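Local coordinates for protein neuraminidase (Influenza A virus, PDB 4GDI) that forms a homotetrameric, neuraminidase-like beta-propeller glycoprotein with a diverged putative active site and possibly removes terminal sialic acid from glycoconjugates, at residues A44-D49 with Q354-F359; S52-F57 with K81-S86; K188-T193 with L231-V236. All coordinates share one frame; numbering follows the deposited sequence.

Interaction 1: A44-D49 with Q354-F359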
loop_
_atom_site.group_PDB
_atom_site.type_symbol
_atom_site.label_atom_id
_atom_site.label_comp_id
_atom_site.label_asym_id
_atom_site.label_seq_id
_atom_site.Cartn_x
_atom_site.Cartn_y
_atom_site.Cartn_z
ATOM N N ALA A 44 8.541 -4.951 -21.660
ATOM C CA ALA A 44 8.142 -5.563 -20.407
ATOM C C ALA A 44 8.380 -7.070 -20.413
ATOM O O ALA A 44 8.467 -7.711 -21.468
ATOM C CB ALA A 44 6.678 -5.261 -20.089
ATOM N N TYR A 45 8.507 -7.620 -19.209
ATOM C CA TYR A 45 8.641 -9.059 -19.020
ATOM C C TYR A 45 8.297 -9.382 -17.571
ATOM O O TYR A 45 8.107 -8.482 -16.757
ATOM C CB TYR A 45 10.059 -9.541 -19.372
ATOM C CG TYR A 45 11.166 -8.865 -18.572
ATOM C CD1 TYR A 45 11.691 -7.651 -18.978
ATOM C CD2 TYR A 45 11.670 -9.446 -17.414
ATOM C CE1 TYR A 45 12.695 -7.021 -18.264
ATOM C CE2 TYR A 45 12.687 -8.829 -16.685
ATOM C CZ TYR A 45 13.194 -7.618 -17.120
ATOM O OH TYR A 45 14.177 -6.990 -16.419
ATOM N N VAL A 46 8.235 -10.664 -17.247
ATOM C CA VAL A 46 7.814 -11.072 -15.923
ATOM C C VAL A 46 8.939 -11.812 -15.210
ATOM O O VAL A 46 9.681 -12.566 -15.834
ATOM C CB VAL A 46 6.568 -11.994 -15.989
ATOM C CG1 VAL A 46 6.236 -12.520 -14.587
ATOM C CG2 VAL A 46 5.365 -11.259 -16.595
ATOM N N SER A 47 9.041 -11.624 -13.897
ATOM C CA SER A 47 9.983 -12.410 -13.087
ATOM C C SER A 47 9.478 -12.441 -11.648
ATOM O O SER A 47 8.869 -11.478 -11.175
ATOM C CB SER A 47 11.396 -11.806 -13.167
ATOM O OG SER A 47 12.391 -12.723 -12.745
ATOM N N CYS A 48 9.737 -13.543 -10.955
ATOM C CA CYS A 48 9.124 -13.797 -9.652
ATOM C C CYS A 48 10.151 -13.970 -8.530
ATOM O O CYS A 48 11.279 -14.433 -8.769
ATOM C CB CYS A 48 8.276 -15.073 -9.726
ATOM S SG CYS A 48 7.295 -15.272 -11.252
ATOM N N ASP A 49 9.768 -13.594 -7.311
ATOM C CA ASP A 49 10.525 -14.008 -6.140
ATOM C C ASP A 49 9.936 -15.335 -5.689
ATOM O O ASP A 49 9.287 -16.007 -6.494
ATOM C CB ASP A 49 10.562 -12.920 -5.025
ATOM C CG ASP A 49 9.172 -12.489 -4.529
ATOM O OD1 ASP A 49 8.187 -13.279 -4.553
ATOM O OD2 ASP A 49 9.083 -11.325 -4.090
ATOM N N GLN A 354 0.801 -1.673 -25.275
ATOM C CA GLN A 354 0.832 -3.112 -25.039
ATOM C C GLN A 354 0.650 -3.428 -23.559
ATOM O O GLN A 354 1.196 -2.756 -22.679
ATOM C CB GLN A 354 2.117 -3.745 -25.566
ATOM C CG GLN A 354 3.370 -3.027 -25.177
ATOM C CD GLN A 354 3.713 -1.942 -26.164
ATOM O OE1 GLN A 354 3.294 -1.998 -27.320
ATOM N NE2 GLN A 354 4.468 -0.941 -25.714
ATOM N N GLU A 355 -0.141 -4.461 -23.309
ATOM C CA GLU A 355 -0.352 -4.977 -21.977
ATOM C C GLU A 355 0.080 -6.444 -21.947
ATOM O O GLU A 355 -0.191 -7.202 -22.882
ATOM C CB GLU A 355 -1.829 -4.825 -21.610
ATOM C CG GLU A 355 -2.168 -3.464 -21.007
ATOM C CD GLU A 355 -1.501 -3.260 -19.661
ATOM O OE1 GLU A 355 -1.567 -4.191 -18.824
ATOM O OE2 GLU A 355 -0.899 -2.183 -19.449
ATOM N N LEU A 356 0.767 -6.844 -20.891
ATOM C CA LEU A 356 1.255 -8.214 -20.790
ATOM C C LEU A 356 0.149 -9.104 -20.256
ATOM O O LEU A 356 -0.491 -8.781 -19.260
ATOM C CB LEU A 356 2.456 -8.323 -19.840
ATOM C CG LEU A 356 3.850 -7.921 -20.301
ATOM C CD1 LEU A 356 4.889 -8.483 -19.315
ATOM C CD2 LEU A 356 4.160 -8.373 -21.734
ATOM N N SER A 357 -0.079 -10.215 -20.934
ATOM C CA SER A 357 -0.822 -11.310 -20.343
ATOM C C SER A 357 0.177 -12.434 -20.045
ATOM O O SER A 357 1.301 -12.446 -20.563
ATOM C CB SER A 357 -1.889 -11.796 -21.307
ATOM O OG SER A 357 -1.268 -12.444 -22.399
ATOM N N THR A 358 -0.227 -13.378 -19.216
ATOM C CA THR A 358 0.645 -14.497 -18.870
ATOM C C THR A 358 -0.140 -15.798 -18.955
ATOM O O THR A 358 -1.333 -15.818 -18.662
ATOM C CB THR A 358 1.224 -14.370 -17.444
ATOM O OG1 THR A 358 0.162 -14.301 -16.493
ATOM C CG2 THR A 358 2.093 -13.152 -17.291
ATOM N N PHE A 359 0.551 -16.868 -19.357
ATOM C CA PHE A 359 -0.035 -18.191 -19.549
ATOM C C PHE A 359 0.927 -19.204 -18.936
ATOM O O PHE A 359 2.131 -19.081 -19.094
ATOM C CB PHE A 359 -0.170 -18.529 -21.036
ATOM C CG PHE A 359 -1.285 -17.816 -21.737
ATOM C CD1 PHE A 359 -1.132 -16.517 -22.167
ATOM C CD2 PHE A 359 -2.488 -18.462 -21.977
ATOM C CE1 PHE A 359 -2.160 -15.869 -22.823
ATOM C CE2 PHE A 359 -3.514 -17.821 -22.639
ATOM C CZ PHE A 359 -3.349 -16.525 -23.060
#

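Interaction 2: S52-F57 with K81-S86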
loop_
_atom_site.group_PDB
_atom_site.type_symbol
_atom_site.label_atom_id
_atom_site.label_comp_id
_atom_site.label_asym_id
_atom_site.label_seq_id
_atom_site.Cartn_x
_atom_site.Cartn_y
_atom_site.Cartn_z
ATOM N N SER A 52 5.675 -14.187 -5.126
ATOM C CA SER A 52 4.835 -13.663 -6.198
ATOM C C SER A 52 5.653 -13.162 -7.389
ATOM O O SER A 52 6.888 -13.166 -7.367
ATOM C CB SER A 52 3.936 -12.548 -5.663
ATOM O OG SER A 52 4.708 -11.506 -5.103
ATOM N N CYS A 53 4.951 -12.714 -8.424
ATOM C CA CYS A 53 5.597 -12.332 -9.671
ATOM C C CYS A 53 5.356 -10.865 -9.983
ATOM O O CYS A 53 4.397 -10.257 -9.499
ATOM C CB CYS A 53 5.103 -13.224 -10.805
ATOM S SG CYS A 53 5.418 -14.957 -10.488
ATOM N N PHE A 54 6.261 -10.297 -10.767
ATOM C CA PHE A 54 6.244 -8.878 -11.068
ATOM C C PHE A 54 6.405 -8.656 -12.567
ATOM O O PHE A 54 6.986 -9.478 -13.277
ATOM C CB PHE A 54 7.373 -8.147 -10.321
ATOM C CG PHE A 54 7.297 -8.286 -8.824
ATOM C CD1 PHE A 54 7.846 -9.395 -8.190
ATOM C CD2 PHE A 54 6.665 -7.317 -8.054
ATOM C CE1 PHE A 54 7.766 -9.546 -6.802
ATOM C CE2 PHE A 54 6.570 -7.460 -6.662
ATOM C CZ PHE A 54 7.131 -8.579 -6.038
ATOM N N LYS A 55 5.875 -7.530 -13.019
ATOM C CA LYS A 55 6.125 -7.006 -14.350
ATOM C C LYS A 55 7.259 -5.993 -14.263
ATOM O O LYS A 55 7.145 -4.980 -13.574
ATOM C CB LYS A 55 4.860 -6.338 -14.898
ATOM C CG LYS A 55 5.062 -5.652 -16.243
ATOM C CD LYS A 55 3.741 -5.173 -16.838
ATOM C CE LYS A 55 3.756 -3.669 -17.076
ATOM N NZ LYS A 55 2.392 -3.099 -17.247
ATOM N N PHE A 56 8.356 -6.284 -14.953
ATOM C CA PHE A 56 9.455 -5.350 -15.117
ATOM C C PHE A 56 9.299 -4.702 -16.493
ATOM O O PHE A 56 8.963 -5.382 -17.458
ATOM C CB PHE A 56 10.798 -6.077 -15.037
ATOM C CG PHE A 56 11.136 -6.579 -13.664
ATOM C CD1 PHE A 56 10.578 -7.743 -13.190
ATOM C CD2 PHE A 56 12.028 -5.892 -12.860
ATOM C CE1 PHE A 56 10.887 -8.203 -11.939
ATOM C CE2 PHE A 56 12.341 -6.357 -11.607
ATOM C CZ PHE A 56 11.770 -7.498 -11.147
ATOM N N PHE A 57 9.566 -3.406 -16.588
ATOM C CA PHE A 57 9.340 -2.687 -17.834
ATOM C C PHE A 57 10.036 -1.333 -17.895
ATOM O O PHE A 57 10.376 -0.747 -16.865
ATOM C CB PHE A 57 7.838 -2.489 -18.060
ATOM C CG PHE A 57 7.169 -1.617 -17.031
ATOM C CD1 PHE A 57 6.684 -2.156 -15.857
ATOM C CD2 PHE A 57 7.000 -0.261 -17.258
ATOM C CE1 PHE A 57 6.063 -1.350 -14.910
ATOM C CE2 PHE A 57 6.374 0.547 -16.317
ATOM C CZ PHE A 57 5.907 0.003 -15.146
ATOM N N LYS A 81 9.102 -1.727 -11.785
ATOM C CA LYS A 81 8.409 -2.984 -11.597
ATOM C C LYS A 81 7.113 -2.793 -10.831
ATOM O O LYS A 81 6.983 -1.908 -9.973
ATOM C CB LYS A 81 9.291 -4.027 -10.917
ATOM C CG LYS A 81 9.422 -3.896 -9.417
ATOM C CD LYS A 81 9.951 -5.202 -8.831
ATOM C CE LYS A 81 10.351 -5.057 -7.366
ATOM N NZ LYS A 81 10.439 -6.390 -6.687
ATOM N N THR A 82 6.156 -3.640 -11.176
ATOM C CA THR A 82 4.805 -3.602 -10.632
ATOM C C THR A 82 4.364 -5.032 -10.314
ATOM O O THR A 82 4.610 -5.940 -11.111
ATOM C CB THR A 82 3.827 -3.032 -11.697
ATOM O OG1 THR A 82 4.230 -1.706 -12.045
ATOM C CG2 THR A 82 2.404 -3.003 -11.174
ATOM N N PRO A 83 3.701 -5.242 -9.165
ATOM C CA PRO A 83 3.125 -6.570 -8.896
ATOM C C PRO A 83 2.177 -6.990 -10.006
ATOM O O PRO A 83 1.377 -6.188 -10.482
ATOM C CB PRO A 83 2.363 -6.373 -7.574
ATOM C CG PRO A 83 3.014 -5.213 -6.926
ATOM C CD PRO A 83 3.477 -4.308 -8.048
ATOM N N ILE A 84 2.268 -8.245 -10.423
ATOM C CA ILE A 84 1.550 -8.686 -11.613
ATOM C C ILE A 84 0.031 -8.410 -11.545
ATOM O O ILE A 84 -0.592 -8.017 -12.543
ATOM C CB ILE A 84 1.828 -10.180 -11.891
ATOM C CG1 ILE A 84 1.369 -10.548 -13.298
ATOM C CG2 ILE A 84 1.185 -11.060 -10.830
ATOM C CD1 ILE A 84 2.141 -9.820 -14.375
ATOM N N GLY A 85 -0.560 -8.569 -10.368
ATOM C CA GLY A 85 -1.995 -8.365 -10.225
ATOM C C GLY A 85 -2.491 -6.925 -10.200
ATOM O O GLY A 85 -3.708 -6.684 -10.149
ATOM N N SER A 86 -1.568 -5.964 -10.239
ATOM C CA SER A 86 -1.934 -4.549 -10.239
ATOM C C SER A 86 -1.623 -3.878 -11.570
ATOM O O SER A 86 -0.659 -4.231 -12.256
ATOM C CB SER A 86 -1.188 -3.800 -9.127
ATOM O OG SER A 86 -1.367 -4.435 -7.872
#

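Interaction 3: K188-T193 with L231-V236. With NAG (2-acetamido-2-deoxy-beta-D-glucopyranose), chain G; FUC (alpha-L-fucopyranose), chain B.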
loop_
_atom_site.group_PDB
_atom_site.type_symbol
_atom_site.label_atom_id
_atom_site.label_comp_id
_atom_site.label_asym_id
_atom_site.label_seq_id
_atom_site.Cartn_x
_atom_site.Cartn_y
_atom_site.Cartn_z
ATOM N N LYS A 188 31.613 -15.815 -21.531
ATOM C CA LYS A 188 31.976 -16.655 -22.647
ATOM C C LYS A 188 31.342 -16.017 -23.882
ATOM O O LYS A 188 30.140 -15.770 -23.914
ATOM C CB LYS A 188 31.453 -18.073 -22.383
ATOM C CG LYS A 188 31.378 -19.003 -23.588
ATOM C CD LYS A 188 32.731 -19.475 -24.030
ATOM C CE LYS A 188 32.995 -20.911 -23.599
ATOM N NZ LYS A 188 33.222 -21.033 -22.133
ATOM N N GLN A 189 32.154 -15.683 -24.875
ATOM C CA GLN A 189 31.601 -15.143 -26.109
ATOM C C GLN A 189 31.141 -16.316 -26.956
ATOM O O GLN A 189 31.900 -17.235 -27.200
ATOM C CB GLN A 189 32.639 -14.294 -26.850
ATOM C CG GLN A 189 32.083 -13.503 -28.024
ATOM C CD GLN A 189 32.987 -12.338 -28.408
ATOM O OE1 GLN A 189 33.260 -11.445 -27.593
ATOM N NE2 GLN A 189 33.465 -12.347 -29.648
ATOM N N LEU A 190 29.877 -16.307 -27.357
ATOM C CA LEU A 190 29.336 -17.374 -28.190
ATOM C C LEU A 190 29.832 -17.242 -29.633
ATOM O O LEU A 190 29.963 -16.135 -30.142
ATOM C CB LEU A 190 27.812 -17.301 -28.193
ATOM C CG LEU A 190 27.164 -17.374 -26.818
ATOM C CD1 LEU A 190 25.651 -17.232 -26.943
ATOM C CD2 LEU A 190 27.551 -18.663 -26.153
ATOM N N ASN A 191 30.082 -18.369 -30.294
ATOM C CA ASN A 191 30.342 -18.354 -31.734
ATOM C C ASN A 191 29.029 -18.305 -32.506
ATOM O O ASN A 191 28.354 -19.320 -32.686
ATOM C CB ASN A 191 31.193 -19.560 -32.174
ATOM C CG ASN A 191 31.444 -19.579 -33.686
ATOM O OD1 ASN A 191 31.066 -18.642 -34.395
ATOM N ND2 ASN A 191 32.069 -20.651 -34.179
ATOM N N THR A 192 28.667 -17.112 -32.958
ATOM C CA THR A 192 27.404 -16.890 -33.661
ATOM C C THR A 192 27.634 -16.456 -35.117
ATOM O O THR A 192 26.792 -15.787 -35.737
ATOM C CB THR A 192 26.553 -15.825 -32.936
ATOM O OG1 THR A 192 27.316 -14.616 -32.781
ATOM C CG2 THR A 192 26.121 -16.339 -31.555
ATOM N N THR A 193 28.765 -16.880 -35.664
ATOM C CA THR A 193 29.108 -16.597 -37.058
ATOM C C THR A 193 27.980 -17.016 -37.994
ATOM O O THR A 193 27.531 -18.157 -37.974
ATOM C CB THR A 193 30.417 -17.318 -37.455
ATOM O OG1 THR A 193 31.496 -16.815 -36.656
ATOM C CG2 THR A 193 30.742 -17.100 -38.925
ATOM N N LEU A 231 29.178 -22.922 -18.686
ATOM C CA LEU A 231 29.243 -22.111 -19.909
ATOM C C LEU A 231 29.626 -22.900 -21.144
ATOM O O LEU A 231 29.975 -22.320 -22.165
ATOM C CB LEU A 231 30.160 -20.900 -19.754
ATOM C CG LEU A 231 29.756 -19.990 -18.586
ATOM C CD1 LEU A 231 30.558 -18.691 -18.582
ATOM C CD2 LEU A 231 28.271 -19.689 -18.617
ATOM N N ASN A 232 29.532 -24.224 -21.063
ATOM C CA ASN A 232 29.500 -25.024 -22.274
ATOM C C ASN A 232 28.176 -24.829 -22.979
ATOM O O ASN A 232 27.159 -24.618 -22.328
ATOM C CB ASN A 232 29.748 -26.478 -21.946
ATOM C CG ASN A 232 31.199 -26.734 -21.695
ATOM O OD1 ASN A 232 32.028 -26.396 -22.529
ATOM N ND2 ASN A 232 31.527 -27.276 -20.535
ATOM N N TYR A 233 28.175 -24.870 -24.306
ATOM C CA TYR A 233 26.971 -24.476 -25.027
ATOM C C TYR A 233 26.883 -25.075 -26.426
ATOM O O TYR A 233 27.867 -25.577 -26.985
ATOM C CB TYR A 233 26.881 -22.942 -25.126
ATOM C CG TYR A 233 27.790 -22.377 -26.195
ATOM C CD1 TYR A 233 29.104 -22.049 -25.902
ATOM C CD2 TYR A 233 27.339 -22.191 -27.500
ATOM C CE1 TYR A 233 29.955 -21.543 -26.873
ATOM C CE2 TYR A 233 28.181 -21.685 -28.483
ATOM C CZ TYR A 233 29.494 -21.366 -28.157
ATOM O OH TYR A 233 30.355 -20.862 -29.099
ATOM N N GLN A 234 25.673 -25.042 -26.971
ATOM C CA GLN A 234 25.453 -25.374 -28.365
ATOM C C GLN A 234 24.362 -24.445 -28.891
ATOM O O GLN A 234 23.390 -24.142 -28.197
ATOM C CB GLN A 234 25.083 -26.853 -28.554
ATOM C CG GLN A 234 23.607 -27.187 -28.459
ATOM C CD GLN A 234 23.270 -28.615 -28.909
ATOM O OE1 GLN A 234 22.499 -29.322 -28.244
ATOM N NE2 GLN A 234 23.828 -29.038 -30.046
ATOM N N ILE A 235 24.537 -23.962 -30.110
ATOM C CA ILE A 235 23.479 -23.207 -30.756
ATOM C C ILE A 235 22.854 -24.128 -31.792
ATOM O O ILE A 235 23.566 -24.801 -32.528
ATOM C CB ILE A 235 24.013 -21.908 -31.379
ATOM C CG1 ILE A 235 24.435 -20.957 -30.256
ATOM C CG2 ILE A 235 22.960 -21.258 -32.257
ATOM C CD1 ILE A 235 25.146 -19.713 -30.732
ATOM N N VAL A 236 21.523 -24.161 -31.821
ATOM C CA VAL A 236 20.765 -25.100 -32.640
ATOM C C VAL A 236 19.711 -24.384 -33.504
ATOM O O VAL A 236 19.177 -23.339 -33.118
ATOM C CB VAL A 236 20.077 -26.116 -31.712
ATOM C CG1 VAL A 236 18.868 -26.723 -32.363
ATOM C CG2 VAL A 236 21.082 -27.186 -31.286
HETATM C C1 NAG G . 31.888 -20.749 -35.613
HETATM C C2 NAG G . 32.883 -21.864 -35.904
HETATM C C3 NAG G . 32.826 -22.376 -37.345
HETATM C C4 NAG G . 31.385 -22.569 -37.812
HETATM C C5 NAG G . 30.506 -21.386 -37.396
HETATM C C6 NAG G . 29.048 -21.618 -37.783
HETATM C C7 NAG G . 34.891 -22.223 -34.656
HETATM C C8 NAG G . 36.263 -21.758 -34.263
HETATM N N2 NAG G . 34.235 -21.482 -35.546
HETATM O O3 NAG G . 33.444 -23.633 -37.291
HETATM O O4 NAG G . 31.347 -22.751 -39.212
HETATM O O5 NAG G . 30.606 -21.209 -35.995
HETATM O O6 NAG G . 28.628 -22.835 -37.201
HETATM O O7 NAG G . 34.403 -23.246 -34.165
HETATM C C1 FUC B . 27.204 -22.990 -37.325
HETATM C C2 FUC B . 26.804 -24.218 -36.519
HETATM C C3 FUC B . 27.114 -23.952 -35.051
HETATM C C4 FUC B . 26.312 -22.731 -34.627
HETATM C C5 FUC B . 26.683 -21.536 -35.505
HETATM C C6 FUC B . 25.841 -20.310 -35.146
HETATM O O2 FUC B . 27.556 -25.314 -36.975
HETATM O O3 FUC B . 26.774 -25.061 -34.255
HETATM O O4 FUC B . 24.941 -23.026 -34.788
HETATM O O5 FUC B . 26.479 -21.863 -36.870
HETATM O O HOH W 1 34.057 -24.337 -21.648
#

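Interaction 1: A44-D49 with Q354-F359
Leu356 pushes one methyl, CD1, between Ala44 and Val46, and the contact is built round this insertion. Its CD1 lies 3.8 Å from Ala44 CB and 3.9 Å from Val46 CG2. The same methyl comes up against the main chain between those two residues, 3.7 Å from Tyr45 N. The leucine CG also rests on Ala44, at 3.9 Å from its CB. With CG anti to the carbonyl carbon (chi1 -79°), the Leu356 side chain runs out toward the 44-48 strand and slides past Val46 in the opposite direction. Two residues further along its strand, Thr358 presents its methyl branch to the same Val46: Thr358 CG2 is 3.8 Å from Val46 CG2, the two side chains crossing at about a right angle. In Val46 a chi1 of 174° puts CG1 anti to the backbone N and makes CG2, beside that N, the branch that meets both Leu356 and Thr358.

The polar groups at this interface look elsewhere. Thr358 turns OG1 to Thr24 OG1 and to a bound glycerol, keeping its methyl for Val46. Tyr45 points away from the 354-359 strand, and its hydroxyl is hydrogen-bonded to Ser102 OG. The carbonyl of Ala44 receives Arg320 NH2.

All five touching residues are buried, and the strand axes stay 8.1 Å apart at an angle of 29°, which is face-to-face packing of two sheets in place of edge pairing. The joined sheets are consistent with neighbouring blades of the neuraminidase propeller. Strand 44-48 pairs with 53-64 in one, and strand 352-362 lies between 20-25 and 338-346 in the other. Phe324, from strand 317-324, touches both Val46 and Thr358, and Trp340 of strand 338-346 packs on Leu356 and Tyr45.

Interaction 2: S52-F57 with K81-S86
Lys81 runs alongside Phe56, pointing the same way, and crosses to Phe54, so one side chain serves two aromatic rings of the neighbouring antiparallel strand. Its CB sits over a face of Phe56, 4.0 Å from the ring centroid and 18° off the normal, in a CH-pi contact. CG takes the position between the backbone N and carbonyl carbon (chi1 80°), and the chain beyond it is extended, carrying it along the phenyl group. CD then touches Phe56 CZ at 3.7 Å and, on the way to the second ring, Phe54 CD2 at 4.0 Å. The tip ends over the centre of Phe54: NZ is 3.9 Å from the centroid and 6° off the normal, a cation-pi interaction.

Beneath these side chains, Lys55 and Thr82 form the hydrogen-bonded pair of the ladder, Lys55 N to Thr82 O at 2.8 Å and Thr82 N to Lys55 O at 2.9 Å. Ile84 N extends the ladder to Cys53 O at 3.1 Å, where a type I turn starting at Pro83 leads the chain away; the backbone of Gly85 in that turn hydrogen-bonds to a neighbouring subunit. On the sheet face of Lys55, Thr82 OG1 meets the edge of Phe57 in its plane while hydrogen-bonded to Ser93 OG and Ser88 OG.

The lysine thus spends its methylenes on hydrophobic packing and its ammonium on a pi face, which probably stabilises the charge in a partly buried setting.

Interaction 3: K188-T193 with L231-V236
The Tyr233 ring receives Leu190 CD2 squarely on one face, the methyl 3.5 Å from the centroid and 4° off the normal, a CH-pi contact; the carbonyl oxygen of Leu231 lies in the ring plane at its edge. These residues join what appear to be adjacent blades of the beta-propeller: residues 188-192 run nearly parallel to 231-235, and strands 183-189 and 233-236 each lie at the outer end of a four-stranded sheet. Tyr233 CG stands between the backbone N and carbonyl carbon (chi1 78°), which sends the phenol across to the other segment. There its hydroxyl oxygen accepts the backbone N-H of Asn191, with Asn191 N to Tyr233 OH 2.8 Å and a nearly straight 170° at hydrogen.

The contacts flanking this aromatic centre are weakly polar or apolar. Lys188, its chain bent beyond CG, lays CB against Leu231 while NZ makes a weak bond to Leu231 O, at 3.5 Å, and a water links NZ, weakly, with Asn232 OD1. Further on, Ile235 CD1 packs on Thr192 CG2 at 3.6 Å.

Asn191 also opens an Asx turn within the Asn-Thr-Thr glycosylation sequence. Its OD1 accepts twice from Thr193, from N at 3.2 Å and from OG1 at 2.9 Å, which fixes the rotation of the amide. The other amide atom carries the glycan, Asn191 ND2 being bonded to NAG C1 at 1.4 Å. A fucose attached to O6 of that sugar folds back over strand 233-236 and donates from O4 to Ile235 O, 3.2 Å away.

In the fold
Interactions 1 and 2 are neighbours, their centres 7 Å apart, because strands 44-48 and 53-64 follow each other in the chain and pair in one sheet. The disulfide ties them directly, Cys48 SG to Cys53 SG at 2.1 Å, and Tyr45 O probably accepts Phe56 N. Interaction 1 thus docks that sheet on the sheet of strands 20-25, 317-324, 338-346 and 352-362, while interaction 2 pairs two adjacent strands within it. Interaction 3 lies far off, its centre about 27 Å from that of interaction 1 and about 32 Å from that of interaction 2, on the opposite side of the chain's centre from the latter. It carries the glycan on Asn191, and its Thr192 side chain is about 8 Å from that of the calcium ligand Asn215.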